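Local coordinates for N-acetylmuramoyl-l-alanine amidase (PDB 3NE8), which is a zinc-dependent hydrolase that probably cleaves the amide bond between N-acetylmuramic acid and L-alanine in peptidoglycan, as needed for cell division, at residues 19-22 with 26-29; 192-197 with 201-206. All blocks are in the same frame, centred on the assembly; numbering follows the deposited sequence. Where two conformers were deposited one is given.

Contact 1 of 2, residues 19-22 with 26-29; sequences GARG and ILEK. With ZN (zinc ion), chain B.
Glu-28 divides its carboxylate between a metal and a backbone: OE2 binds the zinc ion at 2.2 Å, while Glu-28 OE1 accepts the amide of Ala-20, N to OE1 2.9 Å. That bond is almost straight, 173° at the hydrogen, and uses the OE1 lone pair facing away from the other oxygen. His-13, His-82, Asp-84 and Glu-115 also bind the zinc, and Ala-83 N donates to OE2. Glutamate suits the place by its length: CG lies anti to the backbone N (chi1 -179°) and the chain runs out straight from helix 28-45 to the metal. The backbones add two bonds, Glu-28 N to Ala-20 O at 2.8 Å and Gly-22 N to Ile-26 O at 2.8 Å. They flank Arg-21 and Leu-27, a non-hydrogen-bonded antiparallel pair forming a single beta bridge. Gly-19 brings its CA to 3.4 Å from Glu-28 OE1, where its lack of a side chain and its positive phi of 68° both fit. Farther out, the Leu-27 methyl CD2 rests 3.9 Å from Arg-21 CB and equally near its CG, the two side chains crossing obliquely; the aliphatic stem of an extended arginine serves well here. With OE1 held by Ala-20 N and OE2 by the metal and Ala-83 N, the carboxylate has its rotation fixed, so loop 19-22 acts as a second shell positioning a first-shell zinc ligand.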
loop_
_atom_site.group_PDB
_atom_site.type_symbol
_atom_site.label_atom_id
_atom_site.label_comp_id
_atom_site.label_asym_id
_atom_site.label_seq_id
_atom_site.Cartn_x
_atom_site.Cartn_y
_atom_site.Cartn_z
ATOM N N GLY A 19 5.966 -2.724 -32.797
ATOM C CA GLY A 19 5.609 -3.693 -31.776
ATOM C C GLY A 19 4.941 -4.922 -32.371
ATOM O O GLY A 19 5.119 -5.228 -33.558
ATOM N N ALA A 20 4.167 -5.632 -31.560
ATOM C CA ALA A 20 3.491 -6.850 -32.008
ATOM C C ALA A 20 2.450 -6.537 -33.077
ATOM O O ALA A 20 1.924 -5.427 -33.151
ATOM C CB ALA A 20 2.843 -7.543 -30.829
ATOM N N ARG A 21 2.157 -7.524 -33.917
ATOM C CA ARG A 21 1.169 -7.381 -34.973
ATOM C C ARG A 21 0.115 -8.475 -34.831
ATOM O O ARG A 21 0.446 -9.668 -34.759
ATOM C CB ARG A 21 1.849 -7.490 -36.338
ATOM C CG ARG A 21 0.899 -7.316 -37.511
ATOM C CD ARG A 21 1.600 -7.589 -38.840
ATOM N NE ARG A 21 0.694 -7.450 -39.979
ATOM C CZ ARG A 21 -0.101 -8.416 -40.432
ATOM N NH1 ARG A 21 -0.112 -9.607 -39.842
ATOM N NH2 ARG A 21 -0.889 -8.191 -41.478
ATOM N N GLY A 22 -1.152 -8.074 -34.767
ATOM C CA GLY A 22 -2.248 -9.026 -34.730
ATOM C C GLY A 22 -2.550 -9.647 -36.091
ATOM O O GLY A 22 -2.048 -9.200 -37.127
ATOM N N ILE A 26 -3.524 -5.234 -37.041
ATOM C CA ILE A 26 -3.424 -4.198 -36.022
ATOM C C ILE A 26 -2.044 -4.224 -35.344
ATOM O O ILE A 26 -1.509 -5.298 -35.041
ATOM C CB ILE A 26 -4.562 -4.327 -34.987
ATOM C CG1 ILE A 26 -4.611 -3.095 -34.079
ATOM C CG2 ILE A 26 -4.421 -5.620 -34.184
ATOM C CD1 ILE A 26 -5.896 -3.000 -33.282
ATOM N N LEU A 27 -1.479 -3.041 -35.105
ATOM C CA LEU A 27 -0.141 -2.921 -34.527
ATOM C C LEU A 27 -0.172 -2.467 -33.079
ATOM O O LEU A 27 -0.906 -1.539 -32.716
ATOM C CB LEU A 27 0.698 -1.914 -35.316
ATOM C CG LEU A 27 1.068 -2.284 -36.752
ATOM C CD1 LEU A 27 1.877 -1.161 -37.385
ATOM C CD2 LEU A 27 1.861 -3.576 -36.754
ATOM N N GLU A 28 0.669 -3.098 -32.268
ATOM C CA GLU A 28 0.809 -2.725 -30.874
ATOM C C GLU A 28 1.028 -1.221 -30.702
ATOM O O GLU A 28 0.397 -0.606 -29.843
ATOM C CB GLU A 28 1.951 -3.512 -30.230
ATOM C CG GLU A 28 2.136 -3.201 -28.764
ATOM C CD GLU A 28 3.273 -3.968 -28.145
ATOM O OE1 GLU A 28 4.017 -4.660 -28.875
ATOM O OE2 GLU A 28 3.430 -3.850 -26.912
ATOM N N LYS A 29 1.887 -0.615 -31.520
ATOM C CA LYS A 29 2.182 0.802 -31.326
ATOM C C LYS A 29 0.938 1.671 -31.462
ATOM O O LYS A 29 0.858 2.740 -30.851
ATOM C CB LYS A 29 3.275 1.288 -32.288
ATOM C CG LYS A 29 2.880 1.332 -33.759
ATOM C CD LYS A 29 3.858 2.182 -34.555
ATOM C CE LYS A 29 3.540 2.182 -36.043
ATOM N NZ LYS A 29 4.433 3.143 -36.766
HETATM ZN ZN ZN B . 5.431 -4.070 -25.989
#

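Contact 2 of 2, residues 192-197 with 201-206; sequences GYLSNK and KLLNNP
Leu-203 reaches from the last turn of helix 197-203 toward the loop that leads into the same helix; it is modelled in two conformers, and the distances to its methyls are those of one of them. Its CB leaves the backbone facing residues 192-197, and CG, anti to the carbonyl carbon (chi1 -70°), splits into two methyls with different neighbours. CD1 meets the leucine at the turn, 3.7 Å from Leu-194 CG. CD2 lies 3.9 Å from Gly-192 N, against bare backbone, which suits a glycine since a CB there would point at this methyl. A branched apolar residue can thus fill both directions at once. Within the helix, Lys-201 N reaches back to Lys-197 O, in its first turn, over 3.3 Å, a long bond bent to 149°. The Lys-201 CG passes 3.7 Å from Lys-197 O, its extended chain running on into an exposed position suited to a charged end. Asn-196, closing a type I turn from Tyr-193, caps the helix through OD1 to the amide of Asp-199. The arrangement is a strand-turn-helix connection after strand 186-190, in which a short N-capped helix lays Leu-203 back against its own entry loop.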
loop_
_atom_site.group_PDB
_atom_site.type_symbol
_atom_site.label_atom_id
_atom_site.label_comp_id
_atom_site.label_asym_id
_atom_site.label_seq_id
_atom_site.Cartn_x
_atom_site.Cartn_y
_atom_site.Cartn_z
ATOM N N GLY A 192 -3.460 -6.657 -23.024
ATOM C CA GLY A 192 -3.750 -8.004 -23.496
ATOM C C GLY A 192 -2.580 -8.434 -24.361
ATOM O O GLY A 192 -1.668 -7.642 -24.586
ATOM N N TYR A 193 -2.602 -9.667 -24.862
ATOM C CA TYR A 193 -1.500 -10.152 -25.685
ATOM C C TYR A 193 -1.932 -10.333 -27.129
ATOM O O TYR A 193 -2.831 -11.114 -27.423
ATOM C CB TYR A 193 -0.930 -11.458 -25.115
ATOM C CG TYR A 193 -0.339 -11.241 -23.742
ATOM C CD1 TYR A 193 0.968 -10.798 -23.590
ATOM C CD2 TYR A 193 -1.109 -11.423 -22.600
ATOM C CE1 TYR A 193 1.508 -10.561 -22.326
ATOM C CE2 TYR A 193 -0.575 -11.193 -21.330
ATOM C CZ TYR A 193 0.732 -10.765 -21.203
ATOM O OH TYR A 193 1.274 -10.534 -19.956
ATOM N N LEU A 194 -1.285 -9.619 -28.039
ATOM C CA LEU A 194 -1.630 -9.740 -29.449
ATOM C C LEU A 194 -1.297 -11.113 -30.039
ATOM O O LEU A 194 -1.705 -11.422 -31.159
ATOM C CB LEU A 194 -0.985 -8.615 -30.260
ATOM C CG LEU A 194 -1.772 -7.304 -30.204
ATOM C CD1 LEU A 194 -1.007 -6.158 -30.841
ATOM C CD2 LEU A 194 -3.126 -7.463 -30.883
ATOM N N SER A 195 -0.572 -11.941 -29.288
ATOM C CA SER A 195 -0.302 -13.320 -29.688
ATOM C C SER A 195 -1.518 -14.220 -29.491
ATOM O O SER A 195 -1.544 -15.345 -29.987
ATOM C CB SER A 195 0.903 -13.882 -28.925
ATOM O OG SER A 195 0.902 -13.451 -27.572
ATOM N N ASN A 196 -2.512 -13.735 -28.756
ATOM C CA ASN A 196 -3.731 -14.496 -28.504
ATOM C C ASN A 196 -4.912 -13.903 -29.261
ATOM O O ASN A 196 -5.161 -12.700 -29.193
ATOM C CB ASN A 196 -4.034 -14.518 -27.005
ATOM C CG ASN A 196 -5.301 -15.268 -26.692
ATOM O OD1 ASN A 196 -6.393 -14.700 -26.697
ATOM N ND2 ASN A 196 -5.168 -16.570 -26.440
ATOM N N LYS A 197 -5.635 -14.752 -29.987
ATOM C CA LYS A 197 -6.682 -14.289 -30.893
ATOM C C LYS A 197 -7.857 -13.654 -30.176
ATOM O O LYS A 197 -8.471 -12.721 -30.697
ATOM C CB LYS A 197 -7.186 -15.448 -31.750
ATOM C CG LYS A 197 -6.112 -16.063 -32.603
ATOM C CD LYS A 197 -5.837 -15.199 -33.814
ATOM C CE LYS A 197 -4.633 -15.698 -34.584
ATOM N NZ LYS A 197 -3.375 -15.399 -33.843
ATOM N N LYS A 201 -9.251 -9.559 -30.240
ATOM C CA LYS A 201 -10.626 -9.080 -30.417
ATOM C C LYS A 201 -11.030 -8.046 -29.364
ATOM O O LYS A 201 -11.743 -7.091 -29.675
ATOM C CB LYS A 201 -11.625 -10.241 -30.439
ATOM C CG LYS A 201 -11.606 -11.041 -31.727
ATOM C CD LYS A 201 -12.649 -12.151 -31.708
ATOM C CE LYS A 201 -12.725 -12.855 -33.052
ATOM N NZ LYS A 201 -13.790 -13.901 -33.090
ATOM N N LEU A 202 -10.577 -8.224 -28.128
ATOM C CA LEU A 202 -10.806 -7.219 -27.094
ATOM C C LEU A 202 -10.030 -5.950 -27.394
ATOM O O LEU A 202 -10.558 -4.839 -27.300
ATOM C CB LEU A 202 -10.368 -7.747 -25.728
ATOM C CG LEU A 202 -11.105 -8.983 -25.219
ATOM C CD1 LEU A 202 -10.501 -9.470 -23.917
ATOM C CD2 LEU A 202 -12.593 -8.688 -25.041
ATOM N N LEU A 203 -8.767 -6.123 -27.765
ATOM C CA LEU A 203 -7.853 -5.002 -27.987
ATOM C C LEU A 203 -8.327 -4.060 -29.084
ATOM O O LEU A 203 -8.022 -2.862 -29.062
ATOM C CB LEU A 203 -6.453 -5.520 -28.326
ATOM C CG LEU A 203 -5.694 -6.193 -27.181
ATOM C CD1 LEU A 203 -4.477 -6.939 -27.701
ATOM C CD2 LEU A 203 -5.302 -5.169 -26.131
ATOM N N ASN A 204 -9.058 -4.597 -30.055
ATOM C CA ASN A 204 -9.509 -3.716 -31.126
ATOM C C ASN A 204 -10.887 -3.101 -30.871
ATOM O O ASN A 204 -11.377 -2.320 -31.678
ATOM C CB ASN A 204 -9.352 -4.339 -32.531
ATOM C CG ASN A 204 -10.424 -5.361 -32.862
ATOM O OD1 ASN A 204 -11.334 -5.615 -32.074
ATOM N ND2 ASN A 204 -10.317 -5.955 -34.051
ATOM N N ASN A 205 -11.459 -3.378 -29.705
ATOM C CA ASN A 205 -12.765 -2.857 -29.320
ATOM C C ASN A 205 -12.614 -1.622 -28.436
ATOM O O ASN A 205 -12.199 -1.734 -27.281
ATOM C CB ASN A 205 -13.529 -3.958 -28.584
ATOM C CG ASN A 205 -14.896 -3.525 -28.113
ATOM O OD1 ASN A 205 -15.220 -2.337 -28.083
ATOM N ND2 ASN A 205 -15.716 -4.498 -27.737
ATOM N N PRO A 206 -12.938 -0.429 -28.968
ATOM C CA PRO A 206 -12.650 0.779 -28.179
ATOM C C PRO A 206 -13.508 0.887 -26.933
ATOM O O PRO A 206 -13.097 1.532 -25.968
ATOM C CB PRO A 206 -12.974 1.933 -29.142
ATOM C CG PRO A 206 -13.807 1.338 -30.211
ATOM C CD PRO A 206 -13.456 -0.112 -30.310
#

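How the contacts relate
From the N terminus, strand 5-11 leads to a loop that contact 1 closes with a tight antiparallel return just before helix 28-45. Much later, strand 186-190 runs into contact 2, which closes the turn and short helix 197-203 ahead of helix 206-227. The two contacts are thus in series, neither nested nor crossed, yet their centres lie about 10 Å apart. Leu-194 joins them: its CD1 sits 3.8 Å from both Glu-28 N and Ala-20 O, and its CD2 lies 4.0 Å from Ile-26 CG2. Contact 2 therefore packs against the loop and helix start that carry and position the zinc ligand Glu-28, the side chain of Leu-194 lying about 8 Å from the metal.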